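Local coordinates for beta chain (Acipenser persicus, PDB 6IYH), which is a haem-binding globin chain of a four-chain haemoglobin and probably carries oxygen at the haem iron, at residues B[80-93]-B[132-144]. Sequence-based numbering, arbitrary orientation.
With HEM (protoporphyrin IX containing Fe), chain D.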
ATOM      1  N   VAL B  80      23.114   0.618  -0.569  1.00 23.62           N
ATOM      2  CA  VAL B  80      22.504  -0.358   0.357  1.00 21.21           C
ATOM      3  C   VAL B  80      21.966  -1.564  -0.421  1.00 21.94           C
ATOM      4  O   VAL B  80      22.085  -2.688   0.056  1.00 20.05           O
ATOM      5  CB  VAL B  80      21.373   0.297   1.148  1.00 22.17           C
ATOM      6  CG1 VAL B  80      20.697  -0.677   2.116  1.00 19.75           C
ATOM      7  CG2 VAL B  80      21.847   1.516   1.891  1.00 20.84           C
ATOM      8  N   ALA B  81      21.402  -1.371  -1.626  1.00 24.51           N
ATOM      9  CA  ALA B  81      20.890  -2.533  -2.462  1.00 26.11           C
ATOM     10  C   ALA B  81      21.925  -3.641  -2.613  1.00 23.83           C
ATOM     11  O   ALA B  81      21.680  -4.813  -2.283  1.00 22.33           O
ATOM     12  CB  ALA B  81      20.418  -2.067  -3.851  1.00 25.76           C
ATOM     13  N   ASP B  82      23.128  -3.262  -3.055  1.00 25.95           N
ATOM     14  CA  ASP B  82      24.224  -4.267  -3.200  1.00 29.11           C
ATOM     15  C   ASP B  82      24.553  -4.987  -1.866  1.00 28.12           C
ATOM     16  O   ASP B  82      24.615  -6.218  -1.753  1.00 28.25           O
ATOM     17  CB  ASP B  82      25.521  -3.615  -3.825  1.00 31.75           C
ATOM     18  CG  ASP B  82      26.826  -4.516  -3.661  1.00 38.75           C
ATOM     19  OD1 ASP B  82      27.509  -4.448  -2.590  1.00 45.93           O
ATOM     20  OD2 ASP B  82      27.172  -5.295  -4.608  1.00 43.98           O
ATOM     21  N   ALA B  83      24.727  -4.196  -0.824  1.00 28.54           N
ATOM     22  CA  ALA B  83      25.092  -4.720   0.474  1.00 27.28           C
ATOM     23  C   ALA B  83      23.980  -5.635   1.087  1.00 26.70           C
ATOM     24  O   ALA B  83      24.263  -6.627   1.803  1.00 24.53           O
ATOM     25  CB  ALA B  83      25.357  -3.528   1.367  1.00 28.45           C
ATOM     26  N   PHE B  84      22.721  -5.326   0.754  1.00 22.35           N
ATOM     27  CA  PHE B  84      21.587  -6.056   1.331  1.00 21.57           C
ATOM     28  C   PHE B  84      21.072  -7.176   0.411  1.00 24.97           C
ATOM     29  O   PHE B  84      20.045  -7.798   0.663  1.00 23.68           O
ATOM     30  CB  PHE B  84      20.483  -5.060   1.691  1.00 21.83           C
ATOM     31  CG  PHE B  84      20.507  -4.563   3.140  1.00 21.65           C
ATOM     32  CD1 PHE B  84      21.694  -4.338   3.863  1.00 25.00           C
ATOM     33  CD2 PHE B  84      19.302  -4.253   3.776  1.00 22.74           C
ATOM     34  CE1 PHE B  84      21.662  -3.841   5.190  1.00 23.19           C
ATOM     35  CE2 PHE B  84      19.262  -3.765   5.109  1.00 22.14           C
ATOM     36  CZ  PHE B  84      20.435  -3.562   5.800  1.00 22.09           C
ATOM     37  N   THR B  85      21.792  -7.466  -0.656  1.00 23.93           N
ATOM     38  CA  THR B  85      21.370  -8.534  -1.545  1.00 24.35           C
ATOM     39  C   THR B  85      21.037  -9.836  -0.892  1.00 20.98           C
ATOM     40  O   THR B  85      19.948 -10.356  -1.107  1.00 20.38           O
ATOM     41  CB  THR B  85      22.434  -8.811  -2.655  1.00 27.26           C
ATOM     42  OG1 THR B  85      22.624  -7.631  -3.413  1.00 26.24           O
ATOM     43  CG2 THR B  85      21.927  -9.865  -3.557  1.00 27.21           C
ATOM     44  N   ALA B  86      21.933 -10.418  -0.117  1.00 19.49           N
ATOM     45  CA  ALA B  86      21.647 -11.674   0.516  1.00 19.10           C
ATOM     46  C   ALA B  86      20.453 -11.534   1.502  1.00 18.12           C
ATOM     47  O   ALA B  86      19.617 -12.462   1.644  1.00 17.32           O
ATOM     48  CB  ALA B  86      22.877 -12.219   1.275  1.00 21.79           C
ATOM     49  N   LEU B  87      20.470 -10.458   2.266  1.00 17.99           N
ATOM     50  CA  LEU B  87      19.438 -10.244   3.285  1.00 16.95           C
ATOM     51  C   LEU B  87      18.046 -10.126   2.648  1.00 14.36           C
ATOM     52  O   LEU B  87      17.049 -10.666   3.196  1.00 15.79           O
ATOM     53  CB  LEU B  87      19.806  -8.997   4.151  1.00 16.86           C
ATOM     54  CG  LEU B  87      19.082  -8.864   5.440  1.00 17.71           C
ATOM     55  CD1 LEU B  87      19.303 -10.048   6.398  1.00 18.31           C
ATOM     56  CD2 LEU B  87      19.429  -7.545   6.130  1.00 19.10           C
ATOM     57  N   SER B  88      17.979  -9.403   1.560  1.00 15.76           N
ATOM     58  CA  SER B  88      16.743  -9.299   0.763  1.00 18.14           C
ATOM     59  C   SER B  88      16.286 -10.650   0.268  1.00 20.35           C
ATOM     60  O   SER B  88      15.131 -11.051   0.458  1.00 16.77           O
ATOM     61  CB  SER B  88      16.931  -8.364  -0.398  1.00 20.97           C
ATOM     62  OG  SER B  88      15.737  -8.353  -1.206  1.00 21.56           O
ATOM     63  N   THR B  89      17.222 -11.402  -0.329  1.00 17.92           N
ATOM     64  CA  THR B  89      16.887 -12.740  -0.754  1.00 20.12           C
ATOM     65  C   THR B  89      16.415 -13.629   0.322  1.00 17.96           C
ATOM     66  O   THR B  89      15.428 -14.355   0.150  1.00 18.90           O
ATOM     67  CB  THR B  89      18.068 -13.450  -1.490  1.00 24.32           C
ATOM     68  OG1 THR B  89      18.486 -12.656  -2.588  1.00 39.06           O
ATOM     69  CG2 THR B  89      17.580 -14.731  -2.096  1.00 30.71           C
ATOM     70  N   PHE B  90      17.034 -13.516   1.493  1.00 18.67           N
ATOM     71  CA  PHE B  90      16.631 -14.273   2.637  1.00 16.82           C
ATOM     72  C   PHE B  90      15.174 -13.958   3.051  1.00 16.20           C
ATOM     73  O   PHE B  90      14.383 -14.867   3.342  1.00 15.31           O
ATOM     74  CB  PHE B  90      17.581 -13.967   3.794  1.00 17.36           C
ATOM     75  CG  PHE B  90      17.257 -14.678   5.072  1.00 18.69           C
ATOM     76  CD1 PHE B  90      17.302 -16.075   5.168  1.00 23.15           C
ATOM     77  CD2 PHE B  90      16.983 -13.942   6.217  1.00 19.80           C
ATOM     78  CE1 PHE B  90      17.014 -16.722   6.360  1.00 22.03           C
ATOM     79  CE2 PHE B  90      16.669 -14.589   7.410  1.00 23.38           C
ATOM     80  CZ  PHE B  90      16.724 -15.980   7.506  1.00 24.74           C
ATOM     81  N   HIS B  91      14.845 -12.672   3.119  1.00 15.73           N
ATOM     82  CA  HIS B  91      13.503 -12.343   3.621  1.00 15.63           C
ATOM     83  C   HIS B  91      12.465 -12.709   2.599  1.00 16.45           C
ATOM     84  O   HIS B  91      11.356 -13.037   2.999  1.00 16.38           O
ATOM     85  CB  HIS B  91      13.384 -10.870   3.914  1.00 15.44           C
ATOM     86  CG  HIS B  91      14.006 -10.476   5.225  1.00 15.36           C
ATOM     87  ND1 HIS B  91      15.364 -10.180   5.357  1.00 15.72           N
ATOM     88  CD2 HIS B  91      13.461 -10.307   6.444  1.00 14.50           C
ATOM     89  CE1 HIS B  91      15.605  -9.853   6.607  1.00 16.82           C
ATOM     90  NE2 HIS B  91      14.475  -9.940   7.283  1.00 15.59           N
ATOM     91  N   SER B  92      12.816 -12.655   1.304  1.00 17.06           N
ATOM     92  CA  SER B  92      11.895 -13.148   0.258  1.00 20.28           C
ATOM     93  C   SER B  92      11.752 -14.672   0.174  1.00 20.28           C
ATOM     94  O   SER B  92      10.676 -15.287   0.367  1.00 19.11           O
ATOM     95  CB  SER B  92      12.353 -12.611  -1.100  1.00 23.59           C
ATOM     96  OG  SER B  92      11.651 -13.311  -2.106  1.00 22.98           O
ATOM     97  N   GLU B  93      12.877 -15.337  -0.115  1.00 22.61           N
ATOM     98  CA  GLU B  93      12.824 -16.751  -0.517  1.00 24.14           C
ATOM     99  C   GLU B  93      12.774 -17.704   0.615  1.00 22.38           C
ATOM    100  O   GLU B  93      12.240 -18.759   0.460  1.00 24.44           O
ATOM    101  CB  GLU B  93      14.007 -17.045  -1.447  1.00 28.86           C
ATOM    102  CG  GLU B  93      13.952 -16.205  -2.718  1.00 34.39           C
ATOM    103  CD  GLU B  93      15.226 -16.279  -3.569  1.00 43.86           C
ATOM    104  OE1 GLU B  93      16.109 -17.108  -3.244  1.00 41.73           O
ATOM    105  OE2 GLU B  93      15.354 -15.484  -4.548  1.00 51.49           O
ATOM    106  N   MET B 132      16.666   7.539   4.631  1.00 13.72           N
ATOM    107  CA  MET B 132      17.445   6.372   4.933  1.00 13.85           C
ATOM    108  C   MET B 132      16.565   5.139   5.067  1.00 11.85           C
ATOM    109  O   MET B 132      16.880   4.046   4.566  1.00 12.69           O
ATOM    110  CB  MET B 132      18.264   6.522   6.243  1.00 15.60           C
ATOM    111  CG  MET B 132      19.215   5.391   6.592  1.00 16.23           C
ATOM    112  SD  MET B 132      20.655   5.354   5.427  1.00 21.99           S
ATOM    113  CE  MET B 132      20.865   3.644   5.218  1.00 22.05           C
ATOM    114  N   ILE B 133      15.485   5.286   5.812  1.00 11.76           N
ATOM    115  CA  ILE B 133      14.525   4.145   5.917  1.00 12.18           C
ATOM    116  C   ILE B 133      14.018   3.666   4.531  1.00 12.36           C
ATOM    117  O   ILE B 133      13.923   2.493   4.288  1.00 12.37           O
ATOM    118  CB  ILE B 133      13.418   4.544   6.915  1.00 13.14           C
ATOM    119  CG1 ILE B 133      13.963   4.482   8.314  1.00 13.67           C
ATOM    120  CG2 ILE B 133      12.147   3.668   6.797  1.00 13.84           C
ATOM    121  CD1 ILE B 133      13.200   5.317   9.301  1.00 14.45           C
ATOM    122  N   ALA B 134      13.589   4.599   3.686  1.00 12.42           N
ATOM    123  CA  ALA B 134      13.132   4.306   2.332  1.00 13.82           C
ATOM    124  C   ALA B 134      14.184   3.576   1.523  1.00 13.72           C
ATOM    125  O   ALA B 134      13.889   2.644   0.805  1.00 14.43           O
ATOM    126  CB  ALA B 134      12.644   5.582   1.694  1.00 14.71           C
ATOM    127  N   VAL B 135      15.447   3.942   1.684  1.00 14.43           N
ATOM    128  CA  VAL B 135      16.489   3.290   0.943  1.00 15.56           C
ATOM    129  C   VAL B 135      16.688   1.864   1.460  1.00 14.19           C
ATOM    130  O   VAL B 135      16.866   0.974   0.686  1.00 14.46           O
ATOM    131  CB  VAL B 135      17.795   4.101   1.045  1.00 16.07           C
ATOM    132  CG1 VAL B 135      18.970   3.285   0.569  1.00 16.36           C
ATOM    133  CG2 VAL B 135      17.652   5.401   0.252  1.00 16.52           C
ATOM    134  N   ILE B 136      16.563   1.684   2.788  1.00 15.02           N
ATOM    135  CA  ILE B 136      16.640   0.330   3.375  1.00 15.34           C
ATOM    136  C   ILE B 136      15.466  -0.544   2.879  1.00 14.65           C
ATOM    137  O   ILE B 136      15.644  -1.720   2.520  1.00 13.50           O
ATOM    138  CB  ILE B 136      16.699   0.378   4.922  1.00 14.47           C
ATOM    139  CG1 ILE B 136      18.069   0.922   5.379  1.00 15.55           C
ATOM    140  CG2 ILE B 136      16.437  -0.989   5.516  1.00 14.90           C
ATOM    141  CD1 ILE B 136      18.118   1.430   6.818  1.00 15.91           C
ATOM    142  N   ILE B 137      14.266   0.032   2.900  1.00 14.80           N
ATOM    143  CA  ILE B 137      13.097  -0.714   2.451  1.00 15.72           C
ATOM    144  C   ILE B 137      13.219  -1.165   0.989  1.00 15.86           C
ATOM    145  O   ILE B 137      12.903  -2.307   0.625  1.00 14.71           O
ATOM    146  CB  ILE B 137      11.851   0.127   2.647  1.00 18.24           C
ATOM    147  CG1 ILE B 137      11.546   0.237   4.133  1.00 18.08           C
ATOM    148  CG2 ILE B 137      10.656  -0.466   1.910  1.00 20.55           C
ATOM    149  CD1 ILE B 137      10.686   1.406   4.477  1.00 18.81           C
ATOM    150  N   SER B 138      13.634  -0.244   0.175  1.00 16.90           N
ATOM    151  CA  SER B 138      13.814  -0.526  -1.228  1.00 18.19           C
ATOM    152  C   SER B 138      14.872  -1.659  -1.380  1.00 18.60           C
ATOM    153  O   SER B 138      14.684  -2.611  -2.174  1.00 18.50           O
ATOM    154  CB  SER B 138      14.169   0.760  -1.962  1.00 19.98           C
ATOM    155  OG  SER B 138      14.540   0.401  -3.277  1.00 22.84           O
ATOM    156  N   ALA B 139      15.998  -1.556  -0.667  1.00 18.17           N
ATOM    157  CA  ALA B 139      17.023  -2.618  -0.722  1.00 19.96           C
ATOM    158  C   ALA B 139      16.503  -3.996  -0.281  1.00 20.22           C
ATOM    159  O   ALA B 139      16.868  -5.051  -0.879  1.00 17.96           O
ATOM    160  CB  ALA B 139      18.218  -2.232   0.090  1.00 19.70           C
ATOM    161  N   LEU B 140      15.659  -4.022   0.780  1.00 17.09           N
ATOM    162  CA  LEU B 140      15.101  -5.267   1.248  1.00 19.93           C
ATOM    163  C   LEU B 140      14.053  -5.847   0.316  1.00 19.50           C
ATOM    164  O   LEU B 140      13.941  -7.051   0.273  1.00 21.10           O
ATOM    165  CB  LEU B 140      14.480  -5.105   2.655  1.00 20.37           C
ATOM    166  CG  LEU B 140      15.562  -4.967   3.703  1.00 22.13           C
ATOM    167  CD1 LEU B 140      14.940  -4.584   5.027  1.00 23.69           C
ATOM    168  CD2 LEU B 140      16.301  -6.298   3.865  1.00 23.89           C
ATOM    169  N   SER B 141      13.322  -4.986  -0.379  1.00 20.80           N
ATOM    170  CA  SER B 141      12.274  -5.383  -1.372  1.00 24.29           C
ATOM    171  C   SER B 141      12.874  -5.833  -2.740  1.00 26.38           C
ATOM    172  O   SER B 141      12.227  -6.474  -3.562  1.00 32.15           O
ATOM    173  CB  SER B 141      11.319  -4.224  -1.553  1.00 24.45           C
ATOM    174  OG  SER B 141      10.778  -3.838  -0.289  1.00 27.26           O
ATOM    175  N   LYS B 142      14.154  -5.575  -2.981  1.00 29.33           N
ATOM    176  CA  LYS B 142      14.679  -5.651  -4.360  1.00 31.87           C
ATOM    177  C   LYS B 142      14.739  -7.074  -4.901  1.00 34.63           C
ATOM    178  O   LYS B 142      14.338  -7.347  -6.055  1.00 36.87           O
ATOM    179  CB  LYS B 142      16.077  -5.012  -4.453  1.00 33.43           C
ATOM    180  CG  LYS B 142      16.531  -4.939  -5.889  1.00 38.60           C
ATOM    181  CD  LYS B 142      17.826  -4.203  -6.028  1.00 44.27           C
ATOM    182  CE  LYS B 142      17.997  -3.786  -7.479  1.00 45.93           C
ATOM    183  NZ  LYS B 142      19.439  -3.575  -7.772  1.00 48.13           N
ATOM    184  N   GLU B 143      15.225  -8.003  -4.084  1.00 33.69           N
ATOM    185  CA  GLU B 143      15.400  -9.414  -4.548  1.00 37.16           C
ATOM    186  C   GLU B 143      14.046 -10.173  -4.479  1.00 42.16           C
ATOM    187  O   GLU B 143      14.000 -11.417  -4.641  1.00 43.11           O
ATOM    188  CB  GLU B 143      16.508 -10.136  -3.806  1.00 35.62           C
ATOM    189  CG  GLU B 143      17.777  -9.281  -3.645  1.00 38.94           C
ATOM    190  CD  GLU B 143      18.504  -8.928  -4.930  1.00 43.35           C
ATOM    191  OE1 GLU B 143      19.013  -7.773  -5.031  1.00 43.75           O
ATOM    192  OE2 GLU B 143      18.617  -9.815  -5.798  1.00 40.98           O
ATOM    193  N   TYR B 144      12.941  -9.419  -4.273  1.00 41.18           N
ATOM    194  CA  TYR B 144      11.614  -9.995  -4.540  1.00 41.54           C
ATOM    195  C   TYR B 144      11.485 -10.204  -6.042  1.00 40.25           C
ATOM    196  O   TYR B 144      10.637 -10.999  -6.420  1.00 49.58           O
ATOM    197  CB  TYR B 144      10.437  -9.248  -3.841  1.00 37.93           C
ATOM    198  CG  TYR B 144      10.401  -9.513  -2.317  1.00 34.01           C
ATOM    199  CD1 TYR B 144       9.403 -10.241  -1.750  1.00 32.52           C
ATOM    200  CD2 TYR B 144      11.439  -9.062  -1.469  1.00 33.77           C
ATOM    201  CE1 TYR B 144       9.364 -10.494  -0.349  1.00 29.77           C
ATOM    202  CE2 TYR B 144      11.409  -9.306  -0.087  1.00 32.55           C
ATOM    203  CZ  TYR B 144      10.346 -10.008   0.466  1.00 24.89           C
ATOM    204  OH  TYR B 144      10.409 -10.279   1.806  1.00 26.74           O
TER
HETATM  205  CHA HEM D 201      15.979 -12.075  10.318  1.00 14.89           C
HETATM  206  CHB HEM D 201      17.188  -7.562   9.213  1.00 14.80           C
HETATM  207  CHC HEM D 201      12.476  -6.530   8.642  1.00 13.42           C
HETATM  208  CHD HEM D 201      11.324 -11.113   9.604  1.00 14.55           C
HETATM  209  C1A HEM D 201      16.675 -10.925  10.025  1.00 14.35           C
HETATM  210  C2A HEM D 201      18.088 -10.817  10.208  1.00 16.02           C
HETATM  211  C3A HEM D 201      18.424  -9.570   9.927  1.00 16.50           C
HETATM  212  C4A HEM D 201      17.238  -8.861   9.596  1.00 15.65           C
HETATM  213  CMA HEM D 201      19.833  -8.975   9.970  1.00 18.58           C
HETATM  214  CAA HEM D 201      19.062 -11.907  10.615  1.00 19.40           C
HETATM  215  CBA HEM D 201      19.656 -12.535   9.356  1.00 20.98           C
HETATM  216  CGA HEM D 201      20.679 -13.629   9.625  1.00 30.59           C
HETATM  217  O1A HEM D 201      20.360 -14.714  10.155  1.00 32.49           O
HETATM  218  O2A HEM D 201      21.869 -13.470   9.298  1.00 27.91           O
HETATM  219  C1B HEM D 201      15.989  -6.861   8.965  1.00 14.52           C
HETATM  220  C2B HEM D 201      15.920  -5.473   8.597  1.00 14.48           C
HETATM  221  C3B HEM D 201      14.589  -5.184   8.518  1.00 14.39           C
HETATM  222  C4B HEM D 201      13.865  -6.435   8.698  1.00 14.04           C
HETATM  223  CMB HEM D 201      17.042  -4.429   8.467  1.00 14.31           C
HETATM  224  CAB HEM D 201      13.865  -3.932   8.211  1.00 17.37           C
HETATM  225  CBB HEM D 201      14.433  -2.714   8.270  1.00 23.46           C
HETATM  226  C1C HEM D 201      11.707  -7.638   8.907  1.00 13.24           C
HETATM  227  C2C HEM D 201      10.265  -7.755   8.877  1.00 12.21           C
HETATM  228  C3C HEM D 201       9.948  -9.079   9.142  1.00 12.93           C
HETATM  229  C4C HEM D 201      11.215  -9.805   9.258  1.00 14.33           C
HETATM  230  CMC HEM D 201       9.403  -6.547   8.774  1.00 13.26           C
HETATM  231  CAC HEM D 201       8.635  -9.745   9.334  1.00 16.16           C
HETATM  232  CBC HEM D 201       7.510  -9.019   9.425  1.00 18.60           C
HETATM  233  C1D HEM D 201      12.548 -11.714   9.947  1.00 14.43           C
HETATM  234  C2D HEM D 201      12.598 -13.084  10.427  1.00 15.70           C
HETATM  235  C3D HEM D 201      13.891 -13.399  10.588  1.00 16.85           C
HETATM  236  C4D HEM D 201      14.584 -12.156  10.244  1.00 14.86           C
HETATM  237  CMD HEM D 201      11.407 -14.032  10.588  1.00 15.99           C
HETATM  238  CAD HEM D 201      14.494 -14.697  11.105  1.00 21.24           C
HETATM  239  CBD HEM D 201      14.297 -14.620  12.648  1.00 26.93           C
HETATM  240  CGD HEM D 201      14.831 -15.782  13.471  1.00 32.00           C
HETATM  241  O1D HEM D 201      15.995 -15.785  13.908  1.00 40.77           O
HETATM  242  O2D HEM D 201      14.066 -16.692  13.782  1.00 32.12           O
HETATM  243  NA  HEM D 201      16.186  -9.741   9.664  1.00 13.48           N
HETATM  244  NB  HEM D 201      14.756  -7.416   8.932  1.00 14.04           N
HETATM  245  NC  HEM D 201      12.219  -8.914   9.095  1.00 12.87           N
HETATM  246  ND  HEM D 201      13.761 -11.125   9.800  1.00 13.20           N
HETATM  247 FE   HEM D 201      14.245  -9.348   9.348  1.00 14.44          FE
HETATM  248  O   HOH W   1      19.154  -5.872  -2.438  1.00 27.03           O
HETATM  249  O   HOH W   2      13.903  -8.784  11.322  1.00 14.05           O
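Ser88 OG ties the F helix of this globin fold to the C-terminal part of the H helix: it donates to Leu140 O at 2.7 Å, from above the carbonyl plane, and accepts from Glu143 N at 2.9 Å. With OG anti to the backbone N (chi1 176°), the side chain of Ser88 is a knob among Ala139, Leu140, Ser141 and Lys142. On the haem side His91 NE2 binds the iron, a water being its other axial ligand; His91 ND1 donates to Leu87 O, which holds the imidazole's rotation. Glu143, bent at chi2, lays CB and CG along Ser88 and against Thr89 OG1, its carboxylate reaching Thr85 CG2. One turn along the F helix from Ser88, Ser92 sets CB over the centre of one face of the Tyr144 ring, a CH-pi contact 3.5 Å from the centroid, while Tyr144 OH hydrogen-bonds to Val97 O just after the F helix. A leucine in place of Tyr144 would probably leave Val97 O without this mate and Ser92 CB without its aromatic face. Leu140 CD1 touches the porphyrin at CAB (3.4 Å), and its CD2 meets Leu87 and Phe84 CD2. Leu87 CD2 and Val80 CG1 lie on opposite faces of the Phe84 ring, both offset toward its rim. At the start of helix 80-83, Val80 is a knob among Met132, Val135, Ile136 and Ala139, its CG2 3.6 Å from Val135 CG1.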